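Local coordinates for catalase (Exiguobacterium oxidotolerans, PDB 2J2M), which is a haem-containing catalase that breaks hydrogen peroxide down into water and oxygen, working as a tetramer, at residues Lys202-Asn205 against Asn209-Tyr212; Thr119-Trp124 against Pro396-Asp401; Phe273-Leu278 against Phe421-Glu426. One frame throughout, in Å; residues are numbered along the deposited sequence.

Contact 1: residues Lys202-Asn205 against Asn209-Tyr212; sequences KWVN and NTVY
Trp-203 and Val-211 form the firmly paired backbone centre of this buried contact. Their two backbone bonds, Trp-203 N to Val-211 O at 3.0 Å and Val-211 N to Trp-203 O at 2.9 Å, are nearly straight and define a hydrogen-bonded antiparallel pair. Both side chains leave on the same buried sheet face, where Val-211 CG2 lies 4.3 Å from Trp-203 CB while the indole runs on toward strands 257-265 and 324-326. The other face carries Lys-202 beside Tyr-212 and Val-204 across Thr-210. The lysine chain is extended beyond CG, which puts CE 3.8 Å from Tyr-212 OH; Glu-328 binds both polar ends, and Gln-403 also holds Lys-202 NZ. Val-204 CG2 approaches Thr-210 CB at 3.7 Å, but Thr-210 OG1 is buried without a partner in the model. Toward the solvent-exposed Asn-209 the grip is looser. Asn-205 N still meets Asn-209 O at 3.0 Å; the return bond, Asn-209 N to Asn-205 OD1, is 3.2 Å, with the donor 46° out of the amide carbonyl plane. Asn-205 ND2 is anchored on Lys-74 O. Two strands 154° apart, joined by a short turn, make an antiparallel beta hairpin inside the catalase sheet, flanked by strands 324-326 and 257-265.

Contact 2: residues Thr119-Trp124 against Pro396-Asp401; sequences TEEGNW and PEYTED
Glu-121 and Tyr-398 are the two residues that touch here, burying 83 Å² in all between segments whose nearest CA atoms are 10.2 Å apart, so the link is made by side chains alone. Followed from its start, segment 119-124 first closes a type I beta turn: Gly-122 N returns to Thr-119 O at 3.2 Å, which leaves Glu-120 and Glu-121 at the two corners. Glu-120 faces solvent and packs on Phe-360. Glu-121 directs its side chain at the other segment; with CG anti to the carbonyl carbon (chi1 -67°) and the chain extended beyond it, the carboxylate is carried out to the phenol. Tyr-398 OH donates to Glu-121 OE2 at a modelled 2.5 Å, very short, so the exact length is doubtful at this resolution. Glu-121 OE1 lies in the plane of the ring at its edge, 3.7 Å from Tyr-398 CE2, and the carboxylate and ring planes stand 71° apart. At Gly-122, whose phi is 110°, the chain enters strand 122-129. Asn-123 forms backbone hydrogen bonds with a second subunit, whose Pro-15 also packs on Tyr-398, and Trp-124 stacks on Phe-117. In segment 396-401, Thr-399 N closes the 3-10 turn around Tyr-398 on Pro-396 O, and Thr-399 OG1 donates to the same oxygen from the same face of its plane. A strand-connecting turn tied to a long, irregular segment and flanked by a neighbour's N-terminal arm is consistent with the wrapping region of the catalase tetramer.

Contact 3: residues Phe273-Leu278 against Phe421-Glu426; sequences FDFDPL and FGQAGE
Phe-275 places CG between its backbone N and carbonyl carbon (chi1 69°), while Gln-423 sends CG anti to its own N (chi1 -171°) and stays extended beyond it; together these torsions bring the amide of Gln-423 over the phenyl ring. The contact joins a loop of the catalase core, between strands 257-265 and 292-302, to the first turn of helix 422-430, which opens the helical C-terminal region. The helix start is evident from Phe-421 at the N-cap position and from Gly-425 N bonding to Phe-421 O at 3.0 Å. Over the ring, Gln-423 NE2 sits 3.7 Å above the plane and is displaced toward the rim, its nearest carbon being Phe-275 CD1 at 3.8 Å. Ring and amide planes are 67° apart, so the amide meets the face steeply instead of lying flat on it. The other end of the amide is held as well: Gln-423 OE1 accepts from Asp-283 N, which fixes the side chain's rotation. Further along the loop, Asp-276 makes an Asx turn by accepting from Leu-278 N through OD2, and that same oxygen forms a salt bridge with Arg-28 of a fourth subunit, so the loop also serves the assembly.

Beside the aromatic contact, Asp-274 and Glu-426 approach from opposite directions, with Asp-274 OD2 only 4.0 Å from Glu-426 OE2. Such a pair of like charges would probably be unfavourable if bare, but a water lies between the two side chains. It donates to Asp-274 OD1 at 3.0 Å and to Glu-426 OE2 at 3.0 Å, and it accepts from Gln-423 NE2 at 3.1 Å.

Contacts 1 and 2 have centres 14 Å apart and both reach the antiparallel sheet of the catalase core; they meet where Val-204 CG1 lies 3.3 Å from Asp-401 OD1. Contact 1 is nested in sequence within the loop closed by contact 2. It is followed by contact 3, whose centre is 23 Å away, yet Tyr-212 CE1 and Leu-278 CD1 still touch at 3.6 Å. Contacts 2 and 3 alternate along the chain and stay separate, with nearest atoms about 15 Å apart. The hairpin of contact 1 therefore adjoins both long-range closures, one bringing back the extended 396-401 segment and the other the C-terminal helices.

Contact 1: residues Lys202-Asn205 against Asn209-Tyr212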
# COMPACT_ATOMS: atom_id res chain seq x y z
N LYS A 202 11.57 -0.13 -33.60
CA LYS A 202 12.59 0.54 -34.39
C LYS A 202 13.97 0.11 -33.91
O LYS A 202 14.25 0.10 -32.70
CB LYS A 202 12.46 2.06 -34.29
CG LYS A 202 11.28 2.65 -35.06
CD LYS A 202 11.04 4.11 -34.69
CE LYS A 202 10.19 4.79 -35.77
NZ LYS A 202 10.03 6.27 -35.64
N TRP A 203 14.83 -0.25 -34.86
CA TRP A 203 16.23 -0.46 -34.56
C TRP A 203 16.99 0.60 -35.35
O TRP A 203 16.71 0.84 -36.54
CB TRP A 203 16.65 -1.85 -35.00
CG TRP A 203 16.27 -2.97 -34.05
CD1 TRP A 203 15.46 -2.89 -32.94
CD2 TRP A 203 16.66 -4.34 -34.16
NE1 TRP A 203 15.35 -4.12 -32.34
CE2 TRP A 203 16.07 -5.03 -33.07
CE3 TRP A 203 17.48 -5.05 -35.05
CZ2 TRP A 203 16.28 -6.41 -32.85
CZ3 TRP A 203 17.66 -6.42 -34.85
CH2 TRP A 203 17.06 -7.08 -33.76
N VAL A 204 17.91 1.27 -34.66
CA VAL A 204 18.72 2.34 -35.20
C VAL A 204 20.17 1.86 -35.13
O VAL A 204 20.59 1.34 -34.08
CB VAL A 204 18.59 3.61 -34.33
CG1 VAL A 204 19.35 4.78 -34.94
CG2 VAL A 204 17.11 3.98 -34.12
N ASN A 205 20.92 2.00 -36.24
CA ASN A 205 22.36 1.64 -36.22
C ASN A 205 23.26 2.80 -35.83
O ASN A 205 22.77 3.90 -35.48
CB ASN A 205 22.84 0.93 -37.51
CG ASN A 205 22.73 1.81 -38.75
OD1 ASN A 205 22.82 3.04 -38.69
ND2 ASN A 205 22.52 1.17 -39.89
N ASN A 209 20.62 5.32 -39.05
CA ASN A 209 19.59 4.76 -39.92
C ASN A 209 18.63 3.90 -39.12
O ASN A 209 19.04 2.95 -38.44
CB ASN A 209 20.20 3.90 -41.03
CG ASN A 209 19.18 3.52 -42.08
OD1 ASN A 209 18.48 4.39 -42.61
ND2 ASN A 209 19.05 2.22 -42.37
N THR A 210 17.34 4.21 -39.24
CA THR A 210 16.35 3.38 -38.54
C THR A 210 15.56 2.46 -39.47
O THR A 210 15.17 2.88 -40.54
CB THR A 210 15.48 4.17 -37.47
OG1 THR A 210 14.15 3.66 -37.41
CG2 THR A 210 15.46 5.65 -37.74
N VAL A 211 15.40 1.20 -39.07
CA VAL A 211 14.47 0.29 -39.76
C VAL A 211 13.37 -0.16 -38.79
O VAL A 211 13.58 -0.18 -37.57
CB VAL A 211 15.20 -0.97 -40.36
CG1 VAL A 211 16.14 -0.58 -41.51
CG2 VAL A 211 16.00 -1.73 -39.26
N TYR A 212 12.20 -0.52 -39.33
CA TYR A 212 11.16 -1.23 -38.59
C TYR A 212 11.43 -2.73 -38.50
O TYR A 212 11.72 -3.39 -39.51
CB TYR A 212 9.77 -1.03 -39.22
CG TYR A 212 9.21 0.36 -39.06
CD1 TYR A 212 8.71 0.79 -37.82
CD2 TYR A 212 9.17 1.24 -40.14
CE1 TYR A 212 8.19 2.06 -37.66
CE2 TYR A 212 8.66 2.53 -39.99
CZ TYR A 212 8.16 2.93 -38.74
OH TYR A 212 7.65 4.19 -38.59

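Contact 2: residues Thr119-Trp124 against Pro396-Asp401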
# COMPACT_ATOMS: atom_id res chain seq x y z
N THR A 119 21.62 -6.97 -20.11
CA THR A 119 22.66 -6.52 -21.04
C THR A 119 23.73 -5.60 -20.41
O THR A 119 23.48 -4.96 -19.40
CB THR A 119 21.94 -5.76 -22.18
OG1 THR A 119 21.51 -6.69 -23.19
CG2 THR A 119 22.80 -4.70 -22.79
N GLU A 120 24.90 -5.51 -21.03
CA GLU A 120 25.95 -4.57 -20.58
C GLU A 120 25.55 -3.07 -20.62
O GLU A 120 26.09 -2.26 -19.87
CB GLU A 120 27.29 -4.84 -21.30
CG GLU A 120 28.52 -4.50 -20.43
CD GLU A 120 29.70 -5.48 -20.59
OE1 GLU A 120 30.41 -5.40 -21.63
OE2 GLU A 120 29.92 -6.31 -19.67
N GLU A 121 24.59 -2.72 -21.48
CA GLU A 121 24.02 -1.36 -21.56
C GLU A 121 22.59 -1.25 -21.02
O GLU A 121 21.80 -0.43 -21.52
CB GLU A 121 24.09 -0.81 -23.01
CG GLU A 121 25.53 -0.55 -23.50
CD GLU A 121 25.60 0.25 -24.79
OE1 GLU A 121 24.59 0.36 -25.55
OE2 GLU A 121 26.71 0.76 -25.07
N GLY A 122 22.24 -2.07 -20.03
CA GLY A 122 20.88 -2.08 -19.47
C GLY A 122 20.00 -3.30 -19.77
O GLY A 122 20.38 -4.21 -20.53
N ASN A 123 18.83 -3.33 -19.14
CA ASN A 123 17.84 -4.38 -19.42
C ASN A 123 17.01 -4.05 -20.67
O ASN A 123 16.57 -2.90 -20.86
CB ASN A 123 16.92 -4.65 -18.22
CG ASN A 123 17.66 -5.28 -17.02
OD1 ASN A 123 18.87 -5.54 -17.08
ND2 ASN A 123 16.92 -5.49 -15.91
N TRP A 124 16.83 -5.08 -21.51
CA TRP A 124 15.86 -5.06 -22.58
C TRP A 124 14.80 -6.10 -22.31
O TRP A 124 15.10 -7.30 -22.15
CB TRP A 124 16.52 -5.40 -23.91
CG TRP A 124 15.52 -5.67 -25.03
CD1 TRP A 124 14.38 -4.96 -25.31
CD2 TRP A 124 15.60 -6.68 -26.03
NE1 TRP A 124 13.73 -5.49 -26.39
CE2 TRP A 124 14.46 -6.54 -26.86
CE3 TRP A 124 16.53 -7.69 -26.30
CZ2 TRP A 124 14.22 -7.39 -27.94
CZ3 TRP A 124 16.28 -8.54 -27.38
CH2 TRP A 124 15.13 -8.38 -28.18
N PRO A 396 26.20 12.20 -23.76
CA PRO A 396 25.46 12.71 -24.94
C PRO A 396 25.34 11.75 -26.12
O PRO A 396 24.32 11.77 -26.81
CB PRO A 396 26.26 13.95 -25.33
CG PRO A 396 26.75 14.47 -24.03
CD PRO A 396 27.13 13.23 -23.23
N GLU A 397 26.35 10.91 -26.33
CA GLU A 397 26.32 9.91 -27.41
C GLU A 397 25.21 8.89 -27.19
O GLU A 397 24.88 8.09 -28.06
CB GLU A 397 27.69 9.23 -27.57
CG GLU A 397 27.92 8.00 -26.68
CD GLU A 397 29.40 7.67 -26.47
OE1 GLU A 397 29.71 6.64 -25.83
OE2 GLU A 397 30.25 8.46 -26.94
N TYR A 398 24.63 8.92 -26.00
CA TYR A 398 23.56 7.96 -25.70
C TYR A 398 22.14 8.51 -25.89
O TYR A 398 21.18 7.77 -25.73
CB TYR A 398 23.77 7.37 -24.30
CG TYR A 398 24.75 6.23 -24.30
CD1 TYR A 398 26.07 6.41 -23.87
CD2 TYR A 398 24.36 4.96 -24.75
CE1 TYR A 398 26.98 5.34 -23.87
CE2 TYR A 398 25.25 3.90 -24.77
CZ TYR A 398 26.56 4.09 -24.32
OH TYR A 398 27.42 3.03 -24.35
N THR A 399 22.03 9.79 -26.23
CA THR A 399 20.74 10.42 -26.51
C THR A 399 20.04 9.69 -27.63
O THR A 399 20.67 9.31 -28.62
CB THR A 399 20.91 11.92 -26.86
OG1 THR A 399 21.68 12.56 -25.85
CG2 THR A 399 19.60 12.64 -26.96
N GLU A 400 18.74 9.47 -27.45
CA GLU A 400 17.88 8.81 -28.44
C GLU A 400 17.71 9.76 -29.61
O GLU A 400 17.29 10.90 -29.42
CB GLU A 400 16.50 8.47 -27.86
CG GLU A 400 16.50 7.68 -26.53
CD GLU A 400 16.31 8.57 -25.29
OE1 GLU A 400 17.02 9.60 -25.17
OE2 GLU A 400 15.46 8.24 -24.43
N ASP A 401 18.05 9.31 -30.82
CA ASP A 401 17.95 10.21 -31.96
C ASP A 401 16.53 10.64 -32.27
O ASP A 401 15.56 9.96 -31.87
CB ASP A 401 18.66 9.67 -33.20
CG ASP A 401 18.58 8.18 -33.29
OD1 ASP A 401 19.67 7.53 -33.21
OD2 ASP A 401 17.44 7.67 -33.44

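Contact 3: residues Phe273-Leu278 against Phe421-Glu426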
# COMPACT_ATOMS: atom_id res chain seq x y z
N PHE A 273 1.79 -1.85 -48.84
CA PHE A 273 1.00 -3.04 -48.57
C PHE A 273 -0.48 -2.65 -48.56
O PHE A 273 -0.79 -1.47 -48.64
CB PHE A 273 1.40 -3.64 -47.22
CG PHE A 273 2.88 -3.87 -47.07
CD1 PHE A 273 3.70 -2.88 -46.53
CD2 PHE A 273 3.45 -5.08 -47.46
CE1 PHE A 273 5.07 -3.10 -46.38
CE2 PHE A 273 4.81 -5.30 -47.30
CZ PHE A 273 5.62 -4.30 -46.77
N ASP A 274 -1.38 -3.64 -48.47
CA ASP A 274 -2.81 -3.35 -48.41
C ASP A 274 -3.23 -3.20 -46.95
O ASP A 274 -4.42 -3.18 -46.62
CB ASP A 274 -3.65 -4.41 -49.13
CG ASP A 274 -3.43 -5.81 -48.59
OD1 ASP A 274 -2.94 -6.00 -47.45
OD2 ASP A 274 -3.75 -6.77 -49.34
N PHE A 275 -2.22 -3.09 -46.08
CA PHE A 275 -2.40 -2.92 -44.66
C PHE A 275 -1.36 -1.92 -44.13
O PHE A 275 -0.29 -1.78 -44.74
CB PHE A 275 -2.29 -4.29 -43.97
CG PHE A 275 -0.91 -4.90 -43.98
CD1 PHE A 275 -0.50 -5.71 -45.03
CD2 PHE A 275 -0.04 -4.70 -42.92
CE1 PHE A 275 0.77 -6.29 -45.05
CE2 PHE A 275 1.22 -5.25 -42.92
CZ PHE A 275 1.63 -6.05 -43.99
N ASP A 276 -1.67 -1.22 -43.04
CA ASP A 276 -0.68 -0.43 -42.29
C ASP A 276 0.23 -1.34 -41.44
O ASP A 276 -0.22 -1.99 -40.48
CB ASP A 276 -1.38 0.61 -41.40
CG ASP A 276 -0.40 1.65 -40.81
OD1 ASP A 276 -0.78 2.83 -40.70
OD2 ASP A 276 0.74 1.31 -40.44
N PRO A 277 1.53 -1.40 -41.78
CA PRO A 277 2.47 -2.28 -41.06
C PRO A 277 2.63 -2.01 -39.54
O PRO A 277 3.14 -2.87 -38.84
CB PRO A 277 3.80 -2.06 -41.79
CG PRO A 277 3.63 -0.74 -42.50
CD PRO A 277 2.19 -0.67 -42.88
N LEU A 278 2.21 -0.84 -39.08
CA LEU A 278 2.12 -0.41 -37.67
C LEU A 278 0.80 -0.82 -36.98
O LEU A 278 0.61 -0.54 -35.78
CB LEU A 278 2.18 1.12 -37.61
CG LEU A 278 3.28 2.03 -37.06
CD1 LEU A 278 4.64 1.71 -37.60
CD2 LEU A 278 2.89 3.48 -37.40
N PHE A 421 -10.73 -7.13 -42.54
CA PHE A 421 -11.20 -8.45 -42.99
C PHE A 421 -10.29 -9.10 -44.04
O PHE A 421 -10.29 -10.32 -44.20
CB PHE A 421 -12.63 -8.34 -43.55
CG PHE A 421 -13.60 -7.64 -42.63
CD1 PHE A 421 -14.06 -8.27 -41.47
CD2 PHE A 421 -14.06 -6.36 -42.92
CE1 PHE A 421 -14.94 -7.64 -40.61
CE2 PHE A 421 -14.95 -5.71 -42.05
CZ PHE A 421 -15.39 -6.34 -40.90
N GLY A 422 -9.52 -8.27 -44.73
CA GLY A 422 -8.73 -8.70 -45.88
C GLY A 422 -7.62 -9.62 -45.45
O GLY A 422 -7.48 -10.73 -45.99
N GLN A 423 -6.82 -9.19 -44.47
CA GLN A 423 -5.70 -10.04 -44.04
C GLN A 423 -6.18 -11.30 -43.29
O GLN A 423 -5.61 -12.39 -43.46
CB GLN A 423 -4.64 -9.27 -43.26
CG GLN A 423 -3.43 -10.19 -43.06
CD GLN A 423 -2.25 -9.53 -42.40
OE1 GLN A 423 -2.08 -9.67 -41.18
NE2 GLN A 423 -1.43 -8.84 -43.18
N ALA A 424 -7.22 -11.12 -42.47
CA ALA A 424 -7.90 -12.23 -41.81
C ALA A 424 -8.29 -13.32 -42.81
O ALA A 424 -8.06 -14.51 -42.57
CB ALA A 424 -9.13 -11.73 -41.08
N GLY A 425 -8.86 -12.90 -43.95
CA GLY A 425 -9.17 -13.83 -45.04
C GLY A 425 -7.95 -14.57 -45.55
O GLY A 425 -7.97 -15.79 -45.66
N GLU A 426 -6.89 -13.83 -45.87
CA GLU A 426 -5.61 -14.42 -46.30
C GLU A 426 -5.10 -15.43 -45.28
O GLU A 426 -4.67 -16.52 -45.65
CB GLU A 426 -4.54 -13.35 -46.53
CG GLU A 426 -4.86 -12.35 -47.65
CD GLU A 426 -3.84 -11.23 -47.68
OE1 GLU A 426 -2.72 -11.46 -48.20
OE2 GLU A 426 -4.16 -10.12 -47.18
O HOH W 1 -1.76 -8.50 -46.28